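Local coordinates for protein tRNA(Ile2) 2-agmatinylcytidine synthetase TiaS (Archaeoglobus fulgidus, PDB 5XOB) that catalyses the ATP-dependent joining of agmatine to the wobble cytidine of an isoleucine tRNA, so that the anticodon reads AUA instead of AUG, at residues Asn349-Ser354 with Glu379-Lys384; Lys316-Glu321 with Glu340-Trp345. All coordinates share one frame; numbering follows the deposited sequence.

How the contacts relate
Along the chain, contact 2 comes first and closes before contact 1 opens, so the two loops follow in series and neither nests nor crosses. Lys316-Glu321 starts an OB-fold strand, and after 18 residues, mostly strand, the chain returns as Glu340-Trp345 to close contact 2, which holds the segment leaving the OB domain against strand 319-327. Strand 345-348 then leads to Asn349-Ser354, and 24 residues carrying the rest of the zinc site bring back Glu379-Lys384, closing contact 1 within the zinc ribbon. The centres lie about 24 Å apart, yet the contacts meet at and just before the antiparallel pair 345-348 and 381-384, which links them: Lys384 packs on Glu343 and Trp345.

Contact 1 (Asn349-Ser354 with Glu379-Lys384); sequences NPICPS and EKLREK. With ZN (zinc ion), chain B.
Leu381 lays its side chain against the backbone at Pro350 and the side chain of Ile351. Its CB lies 3.9 Å from Pro350 CA, and with CG anti to the backbone N (chi1 -177°) the branch runs on until CD2 is 3.8 Å from Ile351 CG1. Leucine suits this place because it is long enough to carry a methyl out to the isoleucine. Pro350 brings its ring carbon CG to 3.2 Å from Glu379 O, carbon against a carbonyl oxygen; the two segments share no hydrogen bond. Asn349 reaches across Lys380, its OD1 3.1 Å from Lys380 CE. The lysine NZ stays 3.5 Å from Asn349 OD1 at a poor angle, so this is contact with the last methylene of the lysine side chain, while Asn349 ND2 is held by Met359 O. Beyond the patch, Cys352 SG binds zinc at 2.5 Å, with Cys355, Cys370 and Cys373 completing the four-cysteine site of a zinc ribbon. Phe368 of strand 368-370 packs on Asn349, Pro350 and Lys380, Ala377 of strand 375-377 also touches Pro350, and Leu381 leans on Lys348 of strand 345-348, the antiparallel partner of strand 381-384.

Contact 2 (Lys316-Glu321 with Glu340-Trp345); sequences KGDVVE and ELAEIW
Asp318 accepts a hydrogen bond from the backbone of Ala342: OD1 faces Ala342 N almost straight on, at 178°, though the 2.5 Å between them is unusually short and the exact length doubtful. Asp318 OD1 also lies 3.4 Å from Leu341 CD2, the two side chains running alongside in one direction, while OD2 accepts the N-H of Arg315. The carboxylate is thus held at both oxygens. Ala342 suits the spot because its single methyl fits against the backbone, with CB 3.5 Å from Lys316 O. An asparagine in place of Asp318 would probably weaken this hold, since one of the two amide donors would then face an NH2 group and lose its acceptor. Next along, Val319 N donates to Glu340 O at 2.9 Å, in the carbonyl plane. This pairing lies where strand 319-327 of the OB fold, paired with strands 265-273 and 335-338, begins, and where the chain leaves for the zinc ribbon. Exposed Glu340 still packs closely on Val319, its CB 3.6 Å from Val319 CG2 and its carboxylate a little farther off that methyl. Looser are the weak return bond from Glu340 N to Val319 O, at 3.4 Å, and exposed Lys316, whose side chain leads away.

Contact 1 (Asn349-Ser354 with Glu379-Lys384)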
loop_
_atom_site.group_PDB
_atom_site.type_symbol
_atom_site.label_atom_id
_atom_site.label_comp_id
_atom_site.label_asym_id
_atom_site.label_seq_id
_atom_site.Cartn_x
_atom_site.Cartn_y
_atom_site.Cartn_z
ATOM N N ASN A 349 -27.146 -21.344 -32.543
ATOM C CA ASN A 349 -28.381 -21.478 -33.295
ATOM C C ASN A 349 -29.039 -20.136 -33.531
ATOM O O ASN A 349 -28.956 -19.248 -32.678
ATOM C CB ASN A 349 -29.367 -22.414 -32.598
ATOM C CG ASN A 349 -28.979 -23.870 -32.736
ATOM O OD1 ASN A 349 -27.823 -24.196 -33.014
ATOM N ND2 ASN A 349 -29.946 -24.755 -32.544
ATOM N N PRO A 350 -29.705 -19.991 -34.689
ATOM C CA PRO A 350 -30.379 -18.749 -35.044
ATOM C C PRO A 350 -31.548 -18.447 -34.116
ATOM O O PRO A 350 -32.218 -19.364 -33.639
ATOM C CB PRO A 350 -30.894 -19.006 -36.471
ATOM C CG PRO A 350 -30.289 -20.287 -36.912
ATOM C CD PRO A 350 -29.970 -21.051 -35.675
ATOM N N ILE A 351 -31.772 -17.161 -33.868
ATOM C CA ILE A 351 -32.907 -16.699 -33.082
ATOM C C ILE A 351 -34.112 -16.574 -34.010
ATOM O O ILE A 351 -34.006 -15.976 -35.083
ATOM C CB ILE A 351 -32.600 -15.328 -32.423
ATOM C CG1 ILE A 351 -31.384 -15.426 -31.479
ATOM C CG2 ILE A 351 -33.819 -14.788 -31.683
ATOM C CD1 ILE A 351 -31.489 -16.474 -30.383
ATOM N N CYS A 352 -35.248 -17.140 -33.607
ATOM C CA CYS A 352 -36.478 -17.029 -34.391
ATOM C C CYS A 352 -36.915 -15.564 -34.523
ATOM O O CYS A 352 -36.972 -14.852 -33.527
ATOM C CB CYS A 352 -37.607 -17.840 -33.763
ATOM S SG CYS A 352 -39.173 -17.683 -34.650
ATOM N N PRO A 353 -37.235 -15.116 -35.750
ATOM C CA PRO A 353 -37.531 -13.702 -35.996
ATOM C C PRO A 353 -38.885 -13.259 -35.456
ATOM O O PRO A 353 -39.067 -12.075 -35.157
ATOM C CB PRO A 353 -37.529 -13.593 -37.533
ATOM C CG PRO A 353 -37.127 -14.936 -38.053
ATOM C CD PRO A 353 -37.432 -15.917 -36.970
ATOM N N SER A 354 -39.826 -14.195 -35.354
ATOM C CA SER A 354 -41.153 -13.897 -34.824
ATOM C C SER A 354 -41.138 -13.840 -33.302
ATOM O O SER A 354 -41.219 -12.763 -32.712
ATOM C CB SER A 354 -42.177 -14.936 -35.287
ATOM O OG SER A 354 -43.351 -14.872 -34.489
ATOM N N GLU A 379 -28.409 -21.599 -41.469
ATOM C CA GLU A 379 -27.049 -21.491 -40.923
ATOM C C GLU A 379 -27.017 -20.906 -39.508
ATOM O O GLU A 379 -27.918 -20.169 -39.101
ATOM C CB GLU A 379 -26.120 -20.706 -41.876
ATOM C CG GLU A 379 -26.697 -19.424 -42.481
ATOM C CD GLU A 379 -25.821 -18.823 -43.581
ATOM O OE1 GLU A 379 -25.608 -17.592 -43.568
ATOM O OE2 GLU A 379 -25.348 -19.570 -44.466
ATOM N N LYS A 380 -25.960 -21.252 -38.776
ATOM C CA LYS A 380 -25.818 -20.877 -37.377
ATOM C C LYS A 380 -25.510 -19.390 -37.237
ATOM O O LYS A 380 -24.688 -18.846 -37.972
ATOM C CB LYS A 380 -24.713 -21.707 -36.707
ATOM C CG LYS A 380 -24.908 -23.209 -36.845
ATOM C CD LYS A 380 -24.212 -24.001 -35.747
ATOM C CE LYS A 380 -25.040 -24.027 -34.471
ATOM N NZ LYS A 380 -24.416 -24.835 -33.389
ATOM N N LEU A 381 -26.196 -18.744 -36.299
ATOM C CA LEU A 381 -25.923 -17.355 -35.923
ATOM C C LEU A 381 -24.485 -17.222 -35.404
ATOM O O LEU A 381 -24.007 -18.086 -34.662
ATOM C CB LEU A 381 -26.936 -16.912 -34.853
ATOM C CG LEU A 381 -26.952 -15.479 -34.308
ATOM C CD1 LEU A 381 -26.891 -14.444 -35.422
ATOM C CD2 LEU A 381 -28.198 -15.262 -33.456
ATOM N N ARG A 382 -23.791 -16.158 -35.807
ATOM C CA ARG A 382 -22.403 -15.952 -35.392
ATOM C C ARG A 382 -22.192 -14.550 -34.819
ATOM O O ARG A 382 -22.132 -13.566 -35.560
ATOM C CB ARG A 382 -21.455 -16.217 -36.567
ATOM C CG ARG A 382 -20.196 -16.988 -36.183
ATOM C CD ARG A 382 -19.703 -17.888 -37.309
ATOM N NE ARG A 382 -20.654 -18.962 -37.623
ATOM C CZ ARG A 382 -21.497 -18.973 -38.659
ATOM N NH1 ARG A 382 -21.557 -17.960 -39.522
ATOM N NH2 ARG A 382 -22.304 -20.016 -38.827
ATOM N N GLU A 383 -22.090 -14.480 -33.492
ATOM C CA GLU A 383 -21.898 -13.219 -32.781
ATOM C C GLU A 383 -20.561 -13.168 -32.040
ATOM O O GLU A 383 -20.083 -14.171 -31.499
ATOM C CB GLU A 383 -23.019 -12.995 -31.760
ATOM C CG GLU A 383 -24.431 -13.102 -32.313
ATOM C CD GLU A 383 -25.444 -12.353 -31.461
ATOM O OE1 GLU A 383 -26.402 -12.993 -30.974
ATOM O OE2 GLU A 383 -25.278 -11.126 -31.266
ATOM N N LYS A 384 -19.969 -11.979 -32.024
ATOM C CA LYS A 384 -18.905 -11.667 -31.087
ATOM C C LYS A 384 -19.561 -11.539 -29.711
ATOM O O LYS A 384 -20.568 -10.841 -29.550
ATOM C CB LYS A 384 -18.206 -10.361 -31.480
ATOM C CG LYS A 384 -17.294 -9.777 -30.407
ATOM C CD LYS A 384 -17.277 -8.253 -30.446
ATOM C CE LYS A 384 -17.081 -7.659 -29.058
ATOM N NZ LYS A 384 -17.345 -6.195 -29.039
HETATM ZN ZN ZN B . -40.708 -18.477 -32.904
#

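Contact 2 (Lys316-Glu321 with Glu340-Trp345)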
loop_
_atom_site.group_PDB
_atom_site.type_symbol
_atom_site.label_atom_id
_atom_site.label_comp_id
_atom_site.label_asym_id
_atom_site.label_seq_id
_atom_site.Cartn_x
_atom_site.Cartn_y
_atom_site.Cartn_z
ATOM N N LYS A 316 -10.234 -16.488 -20.415
ATOM C CA LYS A 316 -8.992 -16.932 -21.063
ATOM C C LYS A 316 -8.458 -15.961 -22.113
ATOM O O LYS A 316 -9.220 -15.403 -22.906
ATOM C CB LYS A 316 -9.177 -18.309 -21.719
ATOM C CG LYS A 316 -8.608 -19.471 -20.917
ATOM C CD LYS A 316 -9.049 -20.818 -21.477
ATOM C CE LYS A 316 -8.492 -21.987 -20.671
ATOM N NZ LYS A 316 -7.081 -22.308 -21.026
ATOM N N GLY A 317 -7.141 -15.762 -22.103
ATOM C CA GLY A 317 -6.460 -14.984 -23.134
ATOM C C GLY A 317 -6.535 -13.474 -22.990
ATOM O O GLY A 317 -5.907 -12.755 -23.771
ATOM N N ASP A 318 -7.295 -12.986 -22.007
ATOM C CA ASP A 318 -7.395 -11.548 -21.751
ATOM C C ASP A 318 -6.034 -10.996 -21.378
ATOM O O ASP A 318 -5.367 -11.557 -20.515
ATOM C CB ASP A 318 -8.368 -11.259 -20.601
ATOM C CG ASP A 318 -9.785 -11.003 -21.078
ATOM O OD1 ASP A 318 -9.952 -10.343 -22.124
ATOM O OD2 ASP A 318 -10.734 -11.440 -20.392
ATOM N N VAL A 319 -5.625 -9.903 -22.019
ATOM C CA VAL A 319 -4.350 -9.275 -21.679
ATOM C C VAL A 319 -4.562 -8.378 -20.466
ATOM O O VAL A 319 -5.462 -7.525 -20.447
ATOM C CB VAL A 319 -3.742 -8.454 -22.830
ATOM C CG1 VAL A 319 -2.350 -7.958 -22.449
ATOM C CG2 VAL A 319 -3.664 -9.284 -24.103
ATOM N N VAL A 320 -3.711 -8.576 -19.463
ATOM C CA VAL A 320 -3.878 -7.940 -18.168
ATOM C C VAL A 320 -2.517 -7.637 -17.534
ATOM O O VAL A 320 -1.529 -8.350 -17.762
ATOM C CB VAL A 320 -4.735 -8.841 -17.245
ATOM C CG1 VAL A 320 -3.868 -9.721 -16.345
ATOM C CG2 VAL A 320 -5.699 -8.006 -16.425
ATOM N N GLU A 321 -2.480 -6.573 -16.741
ATOM C CA GLU A 321 -1.279 -6.188 -16.026
ATOM C C GLU A 321 -1.607 -6.162 -14.547
ATOM O O GLU A 321 -2.565 -5.512 -14.136
ATOM C CB GLU A 321 -0.802 -4.823 -16.512
ATOM C CG GLU A 321 0.591 -4.448 -16.042
ATOM C CD GLU A 321 1.308 -3.544 -17.023
ATOM O OE1 GLU A 321 1.332 -2.315 -16.785
ATOM O OE2 GLU A 321 1.832 -4.060 -18.038
ATOM N N GLU A 340 -5.945 -5.487 -23.067
ATOM C CA GLU A 340 -6.695 -5.938 -24.219
ATOM C C GLU A 340 -7.732 -6.933 -23.747
ATOM O O GLU A 340 -7.419 -7.901 -23.047
ATOM C CB GLU A 340 -5.784 -6.610 -25.248
ATOM C CG GLU A 340 -6.475 -6.894 -26.577
ATOM C CD GLU A 340 -5.847 -8.045 -27.351
ATOM O OE1 GLU A 340 -6.480 -9.124 -27.437
ATOM O OE2 GLU A 340 -4.724 -7.870 -27.875
ATOM N N LEU A 341 -8.972 -6.680 -24.132
ATOM C CA LEU A 341 -10.021 -7.658 -23.956
ATOM C C LEU A 341 -9.929 -8.759 -25.009
ATOM O O LEU A 341 -9.818 -8.487 -26.203
ATOM C CB LEU A 341 -11.388 -6.988 -24.020
ATOM C CG LEU A 341 -11.935 -6.559 -22.665
ATOM C CD1 LEU A 341 -13.255 -5.843 -22.876
ATOM C CD2 LEU A 341 -12.112 -7.755 -21.734
ATOM N N ALA A 342 -9.970 -10.006 -24.553
ATOM C CA ALA A 342 -10.017 -11.159 -25.441
ATOM C C ALA A 342 -11.263 -11.095 -26.314
ATOM O O ALA A 342 -12.372 -10.900 -25.810
ATOM C CB ALA A 342 -10.023 -12.446 -24.629
ATOM N N GLU A 343 -11.074 -11.247 -27.622
ATOM C CA GLU A 343 -12.196 -11.365 -28.558
ATOM C C GLU A 343 -12.718 -12.805 -28.571
ATOM O O GLU A 343 -11.960 -13.749 -28.822
ATOM C CB GLU A 343 -11.775 -10.931 -29.969
ATOM C CG GLU A 343 -11.918 -9.437 -30.226
ATOM C CD GLU A 343 -13.363 -9.002 -30.375
ATOM O OE1 GLU A 343 -13.759 -8.016 -29.717
ATOM O OE2 GLU A 343 -14.102 -9.651 -31.147
ATOM N N ILE A 344 -14.012 -12.967 -28.294
ATOM C CA ILE A 344 -14.626 -14.292 -28.249
ATOM C C ILE A 344 -15.653 -14.421 -29.365
ATOM O O ILE A 344 -16.632 -13.669 -29.425
ATOM C CB ILE A 344 -15.325 -14.591 -26.900
ATOM C CG1 ILE A 344 -14.533 -14.025 -25.711
ATOM C CG2 ILE A 344 -15.556 -16.091 -26.744
ATOM C CD1 ILE A 344 -15.009 -12.659 -25.253
ATOM N N TRP A 345 -15.413 -15.381 -30.250
ATOM C CA TRP A 345 -16.354 -15.707 -31.303
ATOM C C TRP A 345 -17.145 -16.930 -30.896
ATOM O O TRP A 345 -16.642 -17.806 -30.192
ATOM C CB TRP A 345 -15.617 -15.944 -32.617
ATOM C CG TRP A 345 -15.049 -14.686 -33.136
ATOM C CD1 TRP A 345 -13.743 -14.293 -33.102
ATOM C CD2 TRP A 345 -15.780 -13.611 -33.725
ATOM N NE1 TRP A 345 -13.613 -13.044 -33.656
ATOM C CE2 TRP A 345 -14.851 -12.603 -34.046
ATOM C CE3 TRP A 345 -17.131 -13.410 -34.024
ATOM C CZ2 TRP A 345 -15.230 -11.407 -34.655
ATOM C CZ3 TRP A 345 -17.507 -12.223 -34.628
ATOM C CH2 TRP A 345 -16.559 -11.237 -34.937
#